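Local coordinates for heme utilization carrier protein (Escherichia coli O157:H7, PDB 6U9J) that probably binds heme in the cytosol as a carrier protein of heme uptake and utilization, and probably takes part in the anaerobic breakdown of heme to anaerobilin, at residues A[12-15]-A[16-19]; A[25-28]-A[29-33]; A[141-144]-A[145-148]. One frame throughout, in Å; residues are numbered along the deposited sequence. Where two conformers were deposited one is given.

Contact 1: A[12-15]-A[16-19]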
loop_
_atom_site.group_PDB
_atom_site.type_symbol
_atom_site.label_atom_id
_atom_site.label_comp_id
_atom_site.label_asym_id
_atom_site.label_seq_id
_atom_site.Cartn_x
_atom_site.Cartn_y
_atom_site.Cartn_z
ATOM N N ASP A 12 -17.767 1.333 18.599
ATOM C CA ASP A 12 -18.490 2.103 17.592
ATOM C C ASP A 12 -17.645 2.469 16.377
ATOM O O ASP A 12 -18.157 3.144 15.476
ATOM C CB ASP A 12 -19.053 3.385 18.216
ATOM C CG ASP A 12 -19.699 3.144 19.567
ATOM O OD1 ASP A 12 -20.467 2.167 19.696
ATOM O OD2 ASP A 12 -19.436 3.932 20.502
ATOM N N GLY A 13 -16.383 2.052 16.321
ATOM C CA GLY A 13 -15.492 2.427 15.229
ATOM C C GLY A 13 -14.435 1.385 14.977
ATOM O O GLY A 13 -14.689 0.180 15.133
ATOM N N THR A 14 -13.245 1.832 14.590
ATOM C CA THR A 14 -12.168 0.919 14.235
ATOM C C THR A 14 -11.519 0.322 15.482
ATOM O O THR A 14 -11.645 0.837 16.594
ATOM C CB THR A 14 -11.110 1.633 13.399
ATOM O OG1 THR A 14 -10.483 2.645 14.199
ATOM C CG2 THR A 14 -11.735 2.266 12.157
ATOM N N LEU A 15 -10.800 -0.786 15.280
ATOM C CA LEU A 15 -10.117 -1.448 16.385
ATOM C C LEU A 15 -8.817 -0.752 16.779
ATOM O O LEU A 15 -8.360 -0.918 17.915
ATOM C CB LEU A 15 -9.829 -2.910 16.029
ATOM C CG LEU A 15 -11.040 -3.812 15.781
ATOM C CD1 LEU A 15 -10.582 -5.220 15.462
ATOM C CD2 LEU A 15 -11.972 -3.799 16.986
ATOM N N GLU A 16 -8.211 0.015 15.874
ATOM C CA GLU A 16 -7.021 0.776 16.242
ATOM C C GLU A 16 -7.359 1.870 17.245
ATOM O O GLU A 16 -6.573 2.144 18.161
ATOM C CB GLU A 16 -6.371 1.376 14.995
ATOM C CG GLU A 16 -5.677 0.355 14.105
ATOM C CD GLU A 16 -6.628 -0.298 13.110
ATOM O OE1 GLU A 16 -6.146 -1.025 12.215
ATOM O OE2 GLU A 16 -7.858 -0.080 13.211
ATOM N N VAL A 17 -8.529 2.498 17.091
ATOM C CA VAL A 17 -8.962 3.498 18.061
ATOM C C VAL A 17 -9.099 2.870 19.443
ATOM O O VAL A 17 -8.747 3.483 20.458
ATOM C CB VAL A 17 -10.272 4.158 17.589
ATOM C CG1 VAL A 17 -10.957 4.890 18.732
ATOM C CG2 VAL A 17 -10.000 5.114 16.427
ATOM N N VAL A 18 -9.574 1.622 19.505
ATOM C CA VAL A 18 -9.649 0.918 20.785
ATOM C C VAL A 18 -8.256 0.716 21.364
ATOM O O VAL A 18 -8.026 0.915 22.562
ATOM C CB VAL A 18 -10.383 -0.424 20.630
ATOM C CG1 VAL A 18 -10.313 -1.205 21.931
ATOM C CG2 VAL A 18 -11.823 -0.203 20.206
ATOM N N ALA A 19 -7.309 0.276 20.530
ATOM C CA ALA A 19 -5.937 0.142 21.007
ATOM C C ALA A 19 -5.358 1.501 21.378
ATOM O O ALA A 19 -4.677 1.629 22.402
ATOM C CB ALA A 19 -5.068 -0.549 19.954
#
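Glu16 folds back over the start of its own helix and brings its carboxylate beside Thr14. Its CB lies beside the peptide that leads into the helix. CG then stands beside the backbone N, and a sharp bend at chi2 of 86° turns the chain toward the N-terminal end. At the tip the two oxygens part company. OE2 comes to 3.7 Å from Thr14 CB and equally near Leu15 N, too far for a hydrogen bond to that amide, whereas OE1 forms a salt bridge with Lys131. A carboxylate at this end of a helix probably also gains from the amides at the helix start. One of these, Glu16 N, is buried and has no partner in the model.

Thr14 is the N-cap of helix 15-22. OG1 accepts a weak bond from Val17 N, 3.5 Å long but fairly straight at 159° at the hydrogen. The rotation with OG1 between the backbone N and the carbonyl carbon (chi1 65°) brings the oxygen within reach of Val17 N. Val17 approaches at about a right angle, its CG2 branch resting 3.4 Å from Thr14 OG1.

On the inner side Val18 CB sits 3.4 Å from Leu15 O. That oxygen takes the first regular helical bond, from Ala19 N at 3.1 Å. Val18 is otherwise covered by Leu3, Phe6 and Leu7 of helix 3-7, while Leu15 turns to helix 26-31 and to Arg109 of strand 103-111.

Contact 2: A[25-28]-A[29-33]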
loop_
_atom_site.group_PDB
_atom_site.type_symbol
_atom_site.label_atom_id
_atom_site.label_comp_id
_atom_site.label_asym_id
_atom_site.label_seq_id
_atom_site.Cartn_x
_atom_site.Cartn_y
_atom_site.Cartn_z
ATOM N N THR A 25 -1.631 -2.692 22.056
ATOM C CA THR A 25 -1.433 -3.059 20.661
ATOM C C THR A 25 -2.729 -3.547 20.026
ATOM O O THR A 25 -3.623 -4.062 20.700
ATOM C CB THR A 25 -0.367 -4.149 20.523
ATOM O OG1 THR A 25 -0.881 -5.399 21.010
ATOM C CG2 THR A 25 0.873 -3.772 21.326
ATOM N N LEU A 26 -2.807 -3.392 18.700
ATOM C CA LEU A 26 -3.949 -3.925 17.964
ATOM C C LEU A 26 -4.088 -5.430 18.162
ATOM O O LEU A 26 -5.207 -5.950 18.246
ATOM C CB LEU A 26 -3.831 -3.586 16.481
ATOM C CG LEU A 26 -4.930 -4.092 15.554
ATOM C CD1 LEU A 26 -6.267 -3.433 15.903
ATOM C CD2 LEU A 26 -4.557 -3.809 14.104
ATOM N N LEU A 27 -2.967 -6.155 18.228
ATOM C CA LEU A 27 -3.064 -7.596 18.455
ATOM C C LEU A 27 -3.750 -7.911 19.780
ATOM O O LEU A 27 -4.605 -8.802 19.847
ATOM C CB LEU A 27 -1.680 -8.247 18.406
ATOM C CG LEU A 27 -1.674 -9.759 18.663
ATOM C CD1 LEU A 27 -2.590 -10.495 17.681
ATOM C CD2 LEU A 27 -0.258 -10.299 18.579
ATOM N N GLU A 28 -3.383 -7.206 20.851
ATOM C CA GLU A 28 -4.020 -7.485 22.134
ATOM C C GLU A 28 -5.516 -7.185 22.092
ATOM O O GLU A 28 -6.309 -7.920 22.682
ATOM C CB GLU A 28 -3.342 -6.698 23.255
ATOM C CG GLU A 28 -3.680 -7.238 24.639
ATOM C CD GLU A 28 -3.120 -8.635 24.869
ATOM O OE1 GLU A 28 -3.788 -9.443 25.553
ATOM O OE2 GLU A 28 -2.016 -8.928 24.359
ATOM N N VAL A 29 -5.920 -6.131 21.379
ATOM C CA VAL A 29 -7.348 -5.868 21.195
ATOM C C VAL A 29 -8.006 -7.019 20.445
ATOM O O VAL A 29 -9.064 -7.522 20.838
ATOM C CB VAL A 29 -7.559 -4.536 20.460
ATOM C CG1 VAL A 29 -9.037 -4.355 20.074
ATOM C CG2 VAL A 29 -7.062 -3.382 21.310
ATOM N N VAL A 30 -7.382 -7.458 19.350
ATOM C CA VAL A 30 -7.990 -8.503 18.535
ATOM C C VAL A 30 -8.152 -9.791 19.334
ATOM O O VAL A 30 -9.147 -10.508 19.181
ATOM C CB VAL A 30 -7.163 -8.713 17.253
ATOM C CG1 VAL A 30 -7.520 -10.033 16.603
ATOM C CG2 VAL A 30 -7.427 -7.555 16.288
ATOM N N ARG A 31 -7.171 -10.114 20.183
ATOM C CA ARG A 31 -7.258 -11.323 20.998
ATOM C C ARG A 31 -8.472 -11.306 21.908
ATOM O O ARG A 31 -9.036 -12.363 22.210
ATOM C CB ARG A 31 -6.002 -11.475 21.851
ATOM C CG ARG A 31 -4.761 -11.853 21.092
ATOM C CD ARG A 31 -3.658 -12.181 22.081
ATOM N NE ARG A 31 -2.384 -12.429 21.426
ATOM C CZ ARG A 31 -2.025 -13.598 20.905
ATOM N NH1 ARG A 31 -0.836 -13.725 20.337
ATOM N NH2 ARG A 31 -2.854 -14.635 20.953
ATOM N N ASN A 32 -8.883 -10.125 22.353
ATOM C CA ASN A 32 -9.965 -9.980 23.314
ATOM C C ASN A 32 -11.320 -9.756 22.660
ATOM O O ASN A 32 -12.313 -9.555 23.368
ATOM C CB ASN A 32 -9.639 -8.843 24.279
ATOM C CG ASN A 32 -8.558 -9.224 25.261
ATOM O OD1 ASN A 32 -8.812 -9.947 26.225
ATOM N ND2 ASN A 32 -7.342 -8.754 25.018
ATOM N N LEU A 33 -11.387 -9.808 21.334
ATOM C CA LEU A 33 -12.659 -9.727 20.637
ATOM C C LEU A 33 -13.507 -10.967 20.922
ATOM O O LEU A 33 -12.978 -12.041 21.217
ATOM C CB LEU A 33 -12.431 -9.604 19.130
ATOM C CG LEU A 33 -11.948 -8.249 18.613
ATOM C CD1 LEU A 33 -11.590 -8.344 17.137
ATOM C CD2 LEU A 33 -13.010 -7.183 18.850
#
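Asn32 bends its amide back under the last turn to reach the backbone of Glu28. ND2 gives a short bond of 2.7 Å to Glu28 O, the donor tilted 30° from the carbonyl plane. The same oxygen also receives a weak 3.4 Å bond from Asn32 N, so one residue grips it twice. The Glu28 carboxylate stands nearby, its plane well turned from the amide, with OE1 3.7 Å from ND2.

One helical step round, Arg31 runs past Leu27. Its CG lies 3.3 Å from Leu27 O, and the chain, extended from CG to NE, carries NH1 to 3.9 Å from Leu27 CD2, while Leu27 CD1 stands over one guanidinium face. Glu28 OE2 is 4.6 Å from Arg31 NE, opposite charges that may attract weakly, beyond salt-bridge range.

Further out, Val29 N and Val30 N bond to Thr25 O and Leu26 O, with the CG2 methyls beside those oxygens. Val30 and Leu27 face Phe122 of strand 114-122, and Asn32 is backed by Leu3, Gln4 and Leu7 of helix 3-7. At the N-terminal end, Thr25 OG1 accepts from Glu28 N at 3.1 Å. The whole is a short alpha-helix with a threonine N-cap and an asparagine whose amide bonds back to the carbonyl four residues earlier.

Contact 3: A[141-144]-A[145-148]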
loop_
_atom_site.group_PDB
_atom_site.type_symbol
_atom_site.label_atom_id
_atom_site.label_comp_id
_atom_site.label_asym_id
_atom_site.label_seq_id
_atom_site.Cartn_x
_atom_site.Cartn_y
_atom_site.Cartn_z
ATOM N N GLN A 141 -23.605 -6.138 0.772
ATOM C CA GLN A 141 -23.650 -7.296 1.644
ATOM C C GLN A 141 -22.480 -8.214 1.314
ATOM O O GLN A 141 -22.038 -8.309 0.167
ATOM C CB GLN A 141 -24.959 -8.062 1.466
ATOM C CG GLN A 141 -26.224 -7.246 1.733
ATOM C CD GLN A 141 -26.434 -6.938 3.197
ATOM O OE1 GLN A 141 -25.873 -7.587 4.073
ATOM N NE2 GLN A 141 -27.279 -5.949 3.472
ATOM N N LEU A 142 -21.997 -8.908 2.333
ATOM C CA LEU A 142 -20.929 -9.878 2.101
ATOM C C LEU A 142 -21.397 -10.971 1.147
ATOM O O LEU A 142 -22.592 -11.276 1.048
ATOM C CB LEU A 142 -20.475 -10.489 3.419
ATOM C CG LEU A 142 -19.838 -9.517 4.407
ATOM C CD1 LEU A 142 -19.542 -10.207 5.721
ATOM C CD2 LEU A 142 -18.552 -8.908 3.816
ATOM N N LEU A 143 -20.435 -11.558 0.426
ATOM C CA LEU A 143 -20.718 -12.707 -0.429
ATOM C C LEU A 143 -20.718 -13.953 0.450
ATOM O O LEU A 143 -19.680 -14.323 1.008
ATOM C CB LEU A 143 -19.676 -12.804 -1.541
ATOM C CG LEU A 143 -19.669 -11.584 -2.462
ATOM C CD1 LEU A 143 -18.490 -11.669 -3.425
ATOM C CD2 LEU A 143 -20.983 -11.481 -3.214
ATOM N N SER A 144 -21.881 -14.603 0.588
ATOM C CA SER A 144 -22.006 -15.693 1.555
ATOM C C SER A 144 -21.122 -16.877 1.210
ATOM O O SER A 144 -20.667 -17.590 2.110
ATOM C CB SER A 144 -23.463 -16.133 1.660
ATOM O OG SER A 144 -24.204 -15.113 2.286
ATOM N N GLU A 145 -20.866 -17.100 -0.083
ATOM C CA GLU A 145 -19.951 -18.166 -0.482
ATOM C C GLU A 145 -18.549 -17.930 0.082
ATOM O O GLU A 145 -17.886 -18.874 0.536
ATOM C CB GLU A 145 -19.929 -18.266 -2.010
ATOM C CG GLU A 145 -18.927 -19.248 -2.585
ATOM C CD GLU A 145 -18.834 -19.142 -4.102
ATOM O OE1 GLU A 145 -19.471 -19.962 -4.794
ATOM O OE2 GLU A 145 -18.130 -18.235 -4.599
ATOM N N GLN A 146 -18.096 -16.670 0.079
ATOM C CA GLN A 146 -16.807 -16.329 0.683
ATOM C C GLN A 146 -16.856 -16.461 2.199
ATOM O O GLN A 146 -15.891 -16.937 2.813
ATOM C CB GLN A 146 -16.404 -14.908 0.314
ATOM C CG GLN A 146 -16.035 -14.703 -1.133
ATOM C CD GLN A 146 -15.145 -13.494 -1.316
ATOM O OE1 GLN A 146 -14.960 -12.695 -0.392
ATOM N NE2 GLN A 146 -14.567 -13.363 -2.505
ATOM N N VAL A 147 -17.956 -16.025 2.819
ATOM C CA VAL A 147 -18.085 -16.170 4.264
ATOM C C VAL A 147 -18.006 -17.641 4.663
ATOM O O VAL A 147 -17.360 -17.993 5.654
ATOM C CB VAL A 147 -19.395 -15.513 4.742
ATOM C CG1 VAL A 147 -19.641 -15.826 6.213
ATOM C CG2 VAL A 147 -19.336 -14.004 4.491
ATOM N N SER A 148 -18.644 -18.520 3.891
ATOM C CA SER A 148 -18.553 -19.945 4.190
ATOM C C SER A 148 -17.109 -20.443 4.098
ATOM O O SER A 148 -16.635 -21.165 4.982
ATOM C CB SER A 148 -19.448 -20.733 3.239
ATOM O OG SER A 148 -19.442 -22.110 3.581
#
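The side-chain amide of Gln146 is the flat group facing Leu143, in the conformer described here, one of two modelled. Over one of its faces stands the methyl Leu143 CD1, 4.4 Å from Gln146 NE2, and lower down Leu143 CB meets Gln146 CG at 4.1 Å. The amide's polar atoms are turned to backbone atoms of a nearby loop and of the start of strand 56-62: OE1 accepts from Gly135 N, and NE2 donates to Asn56 O and more weakly to Trp54 O. In this conformer bonds at both polar atoms fix the turn of the amide, and Leu134 touches the side chain as well. The chain gets there by leaving the helix with CG beside the backbone N (chi1 -69°) and then running extended.

Leu143 itself precedes the helix, and its backbone is tied to Gly135 by hydrogen bonding, so one glycine holds both the helix start and the glutamine of its first turn. Leu143 O takes a bond from Val147 N of 3.0 Å, in the carbonyl plane. Ser144 O receives Ser148 N at 2.9 Å, and the regular helix is under way. The Leu143 side chain is also about 5 Å from a bound phosphate ion, probably from the crystallisation liquor.

Across the entry, Leu142 and Val147 meet at about a right angle. Val147 CG2 touches Leu142 CB at 3.8 Å and Leu142 CD1 at 4.0 Å, and it rests 3.5 Å from Leu143 O. The preceding loop touches both, Leu134 lying against Val147 and Arg136 against Leu142. With Leu143 as N-cap, Leu142 at N' against Val147 at N4 is a hydrophobic staple, here starting the C-terminal helix 144-157.

Contacts 1 and 2 belong to one unit. Their helices, 15-22 and 26-31, follow each other in the chain, each starts with a threonine N-cap, and they pack directly, the contact centres being 10 Å apart. Leu15 CB reaches Leu26 CD1 at 3.6 Å, Leu15 CD1 touches Leu33 CD1 at 3.7 Å, and Val29 CG2 fits against Ala19 CA, also at 3.7 Å. Contact 3 opens the C-terminal helix elsewhere: its centre lies 24 Å from each of the others, with nearest atoms about 14 Å away. There Leu143 is at the N-cap position, and a phosphate ion, probably from the crystallisation liquor, lies about 5 Å from its side chain.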